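Local coordinates for paraflagellar rod component (Trypanosoma brucei, PDB 2Q0X), which is of unknown function but adopts an alpha/beta-hydrolase fold and is named as a component of the paraflagellar rod, at residues Asp146-Pro150 with Leu151-Glu155; Asp253-Cys257 with Asn258-Val262. All coordinates share one frame; numbering follows the deposited sequence.

Contact 1 (Asp146-Pro150 with Leu151-Glu155); sequences DPENP and LFTPE
The carbonyl of Asn149 turns back on the chain that follows it and accepts from two successive backbone amides, Phe152 N at 2.8 Å and Thr153 N at 3.1 Å from Asn149 O. The Phe152 amide arrives from above the carbonyl plane, whereas that of Thr153 lies nearly in line with the C=O bond (C=O...N 164°), which lets one oxygen grip both. A third bond uses the Asn149 side chain as acceptor. With CG anti to the backbone N (chi1 -173°), the amide swings forward beside Leu151, and Leu151 N donates to Asn149 OD1 at 3.1 Å in a nearly straight bond (N-H...O 164°), tilted modestly from the amide plane. Asn149 OD1 also rests on the aliphatic part of this neighbour, 3.5 Å from Leu151 CB, the two side chains running alongside each other in the same direction. Asn149 CB sits at the edge of the Phe152 ring, while Leu151 CB lies over one face toward its rim.

Thr153 works with both branches: its CG2 methyl sits 3.4 Å from Glu148 O, and OG1 makes a weak bond to Pro150 O. OG1 also caps Gly156 N, as befits an N-cap residue. Upstream, Asp146 to Asn149 form a type I turn, reinforced by an Asx turn in which Glu148 N donates to Asp146 OD1 at 3.0 Å.

These successive turns carry the chain from strand 135-143 into helix 154-170. Helix 200-209 flanks the loop, with Phe152 touching Gln201, Glu202 and Asn206 and Pro147 also meeting Asn206; just beyond that helix, Arg210 donates to Phe152 O.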
loop_
_atom_site.group_PDB
_atom_site.type_symbol
_atom_site.label_atom_id
_atom_site.label_comp_id
_atom_site.label_asym_id
_atom_site.label_seq_id
_atom_site.Cartn_x
_atom_site.Cartn_y
_atom_site.Cartn_z
ATOM N N ASP A 146 21.235 19.792 -8.215
ATOM C CA ASP A 146 21.869 21.071 -7.918
ATOM C C ASP A 146 21.005 21.855 -6.921
ATOM O O ASP A 146 19.834 22.049 -7.171
ATOM C CB ASP A 146 22.066 21.879 -9.210
ATOM C CG ASP A 146 22.985 23.087 -9.032
ATOM O OD1 ASP A 146 23.038 23.693 -7.938
ATOM O OD2 ASP A 146 23.668 23.440 -10.009
ATOM N N PRO A 147 21.585 22.293 -5.782
ATOM C CA PRO A 147 20.846 23.097 -4.795
ATOM C C PRO A 147 20.236 24.388 -5.344
ATOM O O PRO A 147 19.253 24.884 -4.783
ATOM C CB PRO A 147 21.908 23.427 -3.745
ATOM C CG PRO A 147 22.926 22.378 -3.882
ATOM C CD PRO A 147 22.965 22.016 -5.330
ATOM N N GLU A 148 20.813 24.912 -6.430
ATOM C CA GLU A 148 20.309 26.115 -7.075
ATOM C C GLU A 148 19.141 25.845 -8.020
ATOM O O GLU A 148 18.634 26.770 -8.648
ATOM C CB GLU A 148 21.447 26.845 -7.810
ATOM C CG GLU A 148 22.605 27.254 -6.890
ATOM C CD GLU A 148 22.141 27.986 -5.624
ATOM O OE1 GLU A 148 21.288 28.904 -5.749
ATOM O OE2 GLU A 148 22.630 27.647 -4.511
ATOM N N ASN A 149 18.733 24.579 -8.123
ATOM C CA ASN A 149 17.440 24.204 -8.684
ATOM C C ASN A 149 16.330 25.049 -8.034
ATOM O O ASN A 149 16.331 25.231 -6.831
ATOM C CB ASN A 149 17.218 22.714 -8.421
ATOM C CG ASN A 149 15.998 22.163 -9.097
ATOM O OD1 ASN A 149 14.861 22.412 -8.678
ATOM N ND2 ASN A 149 16.224 21.351 -10.124
ATOM N N PRO A 150 15.372 25.565 -8.830
ATOM C CA PRO A 150 14.386 26.499 -8.253
ATOM C C PRO A 150 13.541 25.938 -7.088
ATOM O O PRO A 150 12.944 26.713 -6.339
ATOM C CB PRO A 150 13.498 26.864 -9.455
ATOM C CG PRO A 150 13.702 25.756 -10.431
ATOM C CD PRO A 150 15.123 25.323 -10.261
ATOM N N LEU A 151 13.486 24.615 -6.946
ATOM C CA LEU A 151 12.841 23.992 -5.791
ATOM C C LEU A 151 13.612 24.185 -4.482
ATOM O O LEU A 151 13.000 24.289 -3.423
ATOM C CB LEU A 151 12.646 22.502 -6.030
ATOM C CG LEU A 151 11.569 22.103 -7.035
ATOM C CD1 LEU A 151 11.539 20.585 -7.157
ATOM C CD2 LEU A 151 10.190 22.664 -6.633
ATOM N N PHE A 152 14.947 24.249 -4.559
ATOM C CA PHE A 152 15.803 24.236 -3.361
ATOM C C PHE A 152 16.600 25.522 -3.127
ATOM O O PHE A 152 17.362 25.609 -2.183
ATOM C CB PHE A 152 16.712 23.001 -3.387
ATOM C CG PHE A 152 15.949 21.722 -3.386
ATOM C CD1 PHE A 152 15.258 21.324 -2.245
ATOM C CD2 PHE A 152 15.875 20.936 -4.528
ATOM C CE1 PHE A 152 14.539 20.178 -2.222
ATOM C CE2 PHE A 152 15.130 19.769 -4.526
ATOM C CZ PHE A 152 14.456 19.391 -3.367
ATOM N N THR A 153 16.411 26.528 -3.966
ATOM C CA THR A 153 16.863 27.871 -3.637
ATOM C C THR A 153 16.113 28.352 -2.379
ATOM O O THR A 153 15.002 27.884 -2.108
ATOM C CB THR A 153 16.568 28.866 -4.780
ATOM O OG1 THR A 153 15.154 28.949 -4.982
ATOM C CG2 THR A 153 17.260 28.450 -6.078
ATOM N N PRO A 154 16.711 29.283 -1.608
ATOM C CA PRO A 154 16.056 29.832 -0.411
ATOM C C PRO A 154 14.584 30.204 -0.619
ATOM O O PRO A 154 13.760 29.942 0.267
ATOM C CB PRO A 154 16.879 31.092 -0.111
ATOM C CG PRO A 154 18.262 30.732 -0.580
ATOM C CD PRO A 154 18.052 29.872 -1.815
ATOM N N GLU A 155 14.274 30.797 -1.781
ATOM C CA GLU A 155 12.921 31.239 -2.121
ATOM C C GLU A 155 11.957 30.081 -2.395
ATOM O O GLU A 155 10.816 30.100 -1.933
ATOM C CB GLU A 155 12.949 32.185 -3.336
#

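Contact 2 (Asp253-Cys257 with Asn258-Val262)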
loop_
_atom_site.group_PDB
_atom_site.type_symbol
_atom_site.label_atom_id
_atom_site.label_comp_id
_atom_site.label_asym_id
_atom_site.label_seq_id
_atom_site.Cartn_x
_atom_site.Cartn_y
_atom_site.Cartn_z
ATOM N N ASP A 253 32.515 15.321 9.531
ATOM C CA ASP A 253 32.729 16.219 10.655
ATOM C C ASP A 253 31.495 16.411 11.532
ATOM O O ASP A 253 31.610 16.899 12.667
ATOM C CB ASP A 253 33.203 17.581 10.147
ATOM C CG ASP A 253 34.620 17.549 9.610
ATOM O OD1 ASP A 253 35.231 16.466 9.567
ATOM O OD2 ASP A 253 35.116 18.617 9.212
ATOM N N HIS A 254 30.322 16.066 10.998
ATOM C CA HIS A 254 29.061 16.351 11.670
ATOM C C HIS A 254 28.173 15.166 11.926
ATOM O O HIS A 254 27.177 15.303 12.601
ATOM C CB HIS A 254 28.313 17.464 10.929
ATOM C CG HIS A 254 29.087 18.742 10.876
ATOM N ND1 HIS A 254 29.707 19.192 9.729
ATOM C CD2 HIS A 254 29.396 19.635 11.842
ATOM C CE1 HIS A 254 30.349 20.316 9.988
ATOM N NE2 HIS A 254 30.182 20.603 11.267
ATOM N N THR A 255 28.529 13.985 11.444
ATOM C CA THR A 255 27.769 12.805 11.825
ATOM C C THR A 255 28.102 12.487 13.293
ATOM O O THR A 255 29.217 12.730 13.726
ATOM C CB THR A 255 28.060 11.620 10.892
ATOM O OG1 THR A 255 27.702 11.992 9.559
ATOM C CG2 THR A 255 27.252 10.365 11.294
ATOM N N GLY A 256 27.140 11.942 14.035
ATOM C CA GLY A 256 27.338 11.608 15.443
ATOM C C GLY A 256 28.177 10.362 15.679
ATOM O O GLY A 256 28.310 9.924 16.788
ATOM N N CYS A 257 28.707 9.775 14.616
ATOM C CA CYS A 257 29.625 8.649 14.684
ATOM C C CYS A 257 30.622 8.860 13.559
ATOM O O CYS A 257 30.231 9.242 12.445
ATOM C CB CYS A 257 28.858 7.351 14.462
ATOM S SG CYS A 257 29.830 5.854 14.220
ATOM N N ASN A 258 31.892 8.602 13.831
ATOM C CA ASN A 258 32.938 8.743 12.813
ATOM C C ASN A 258 32.880 7.730 11.642
ATOM O O ASN A 258 33.532 7.935 10.612
ATOM C CB ASN A 258 34.334 8.727 13.461
ATOM C CG ASN A 258 34.653 7.402 14.171
ATOM O OD1 ASN A 258 35.474 6.607 13.688
ATOM N ND2 ASN A 258 34.022 7.169 15.327
ATOM N N ARG A 259 32.103 6.659 11.772
ATOM C CA ARG A 259 32.148 5.597 10.779
ATOM C C ARG A 259 31.078 5.810 9.720
ATOM O O ARG A 259 30.044 5.152 9.693
ATOM C CB ARG A 259 32.076 4.239 11.466
ATOM C CG ARG A 259 33.254 4.075 12.437
ATOM C CD ARG A 259 33.587 2.662 12.781
ATOM N NE ARG A 259 33.703 1.812 11.601
ATOM C CZ ARG A 259 34.744 1.781 10.770
ATOM N NH1 ARG A 259 35.822 2.531 10.984
ATOM N NH2 ARG A 259 34.713 0.954 9.722
ATOM N N VAL A 260 31.337 6.786 8.865
ATOM C CA VAL A 260 30.411 7.136 7.814
ATOM C C VAL A 260 31.085 6.882 6.461
ATOM O O VAL A 260 32.251 7.190 6.271
ATOM C CB VAL A 260 29.837 8.585 7.964
ATOM C CG1 VAL A 260 30.890 9.574 8.202
ATOM C CG2 VAL A 260 29.019 8.977 6.719
ATOM N N THR A 261 30.340 6.257 5.557
ATOM C CA THR A 261 30.789 5.977 4.193
ATOM C C THR A 261 29.850 6.718 3.259
ATOM O O THR A 261 28.636 6.666 3.440
ATOM C CB THR A 261 30.727 4.477 3.888
ATOM O OG1 THR A 261 31.598 3.774 4.785
ATOM C CG2 THR A 261 31.127 4.187 2.433
ATOM N N VAL A 262 30.416 7.438 2.294
ATOM C CA VAL A 262 29.624 8.160 1.307
ATOM C C VAL A 262 29.983 7.604 -0.062
ATOM O O VAL A 262 31.118 7.741 -0.511
ATOM C CB VAL A 262 29.864 9.685 1.353
ATOM C CG1 VAL A 262 29.001 10.384 0.316
ATOM C CG2 VAL A 262 29.583 10.240 2.777
#
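Cys257 holds its sulfur anti to the backbone N and beside its own carbonyl carbon (chi1 170°), which sends SG forward along the chain to the amide of Arg259. Arg259 N donates to Cys257 SG over 3.4 Å, and the N-H...S angle of 166° makes this a nearly straight bond for a sulfur acceptor. The same sulfur lies 3.9 Å from Arg259 CB, so polar and nonpolar contacts coincide at one atom. Arg259 CG is itself anti to the carbonyl carbon (chi1 -59°), and its chain, bent at chi3, leads away from Cys257: NE forms a salt bridge with Glu294, and the residue makes a cation-pi contact with Phe297.

Thr255 and Val260 meet on another side of the bend. Both CB atoms are directed across it, and Thr255 OG1 comes within 4.2 Å of Val260 CG1, a loose van der Waals contact. The hydroxyl's polar partner is Val251 O in the preceding helix.

Arg259 is the centre of an inverse gamma turn, closed by a weak bond from Val260 N to Asn258 O at 3.0 Å. Thr255, the first residue to leave helical torsions, and this turn mark the two ends of a short helix-to-strand connection. It completes the beta-alpha-beta unit of strand 227-232, helix 241-254 and strand 260-264, the repeating crossover element of the alpha/beta-hydrolase fold.

From the N terminus the chain first reaches contact 1, where the loop after strand 135-143 coils into helix 154-170. Contact 2 follows later, between helix 241-254 and strand 260-264. The two are in series, neither nested nor crossed, and each closes a turn within one continuous piece of chain. Their centres lie 26 Å apart and their nearest atoms about 14 Å, with no touch between them. Strands 135-143 and 260-264 belong to the same mixed sheet, separated in its order by strand 227-232. Contact 1 therefore serves an exit from an inner strand, and contact 2 the entry into an outermost strand within this chain.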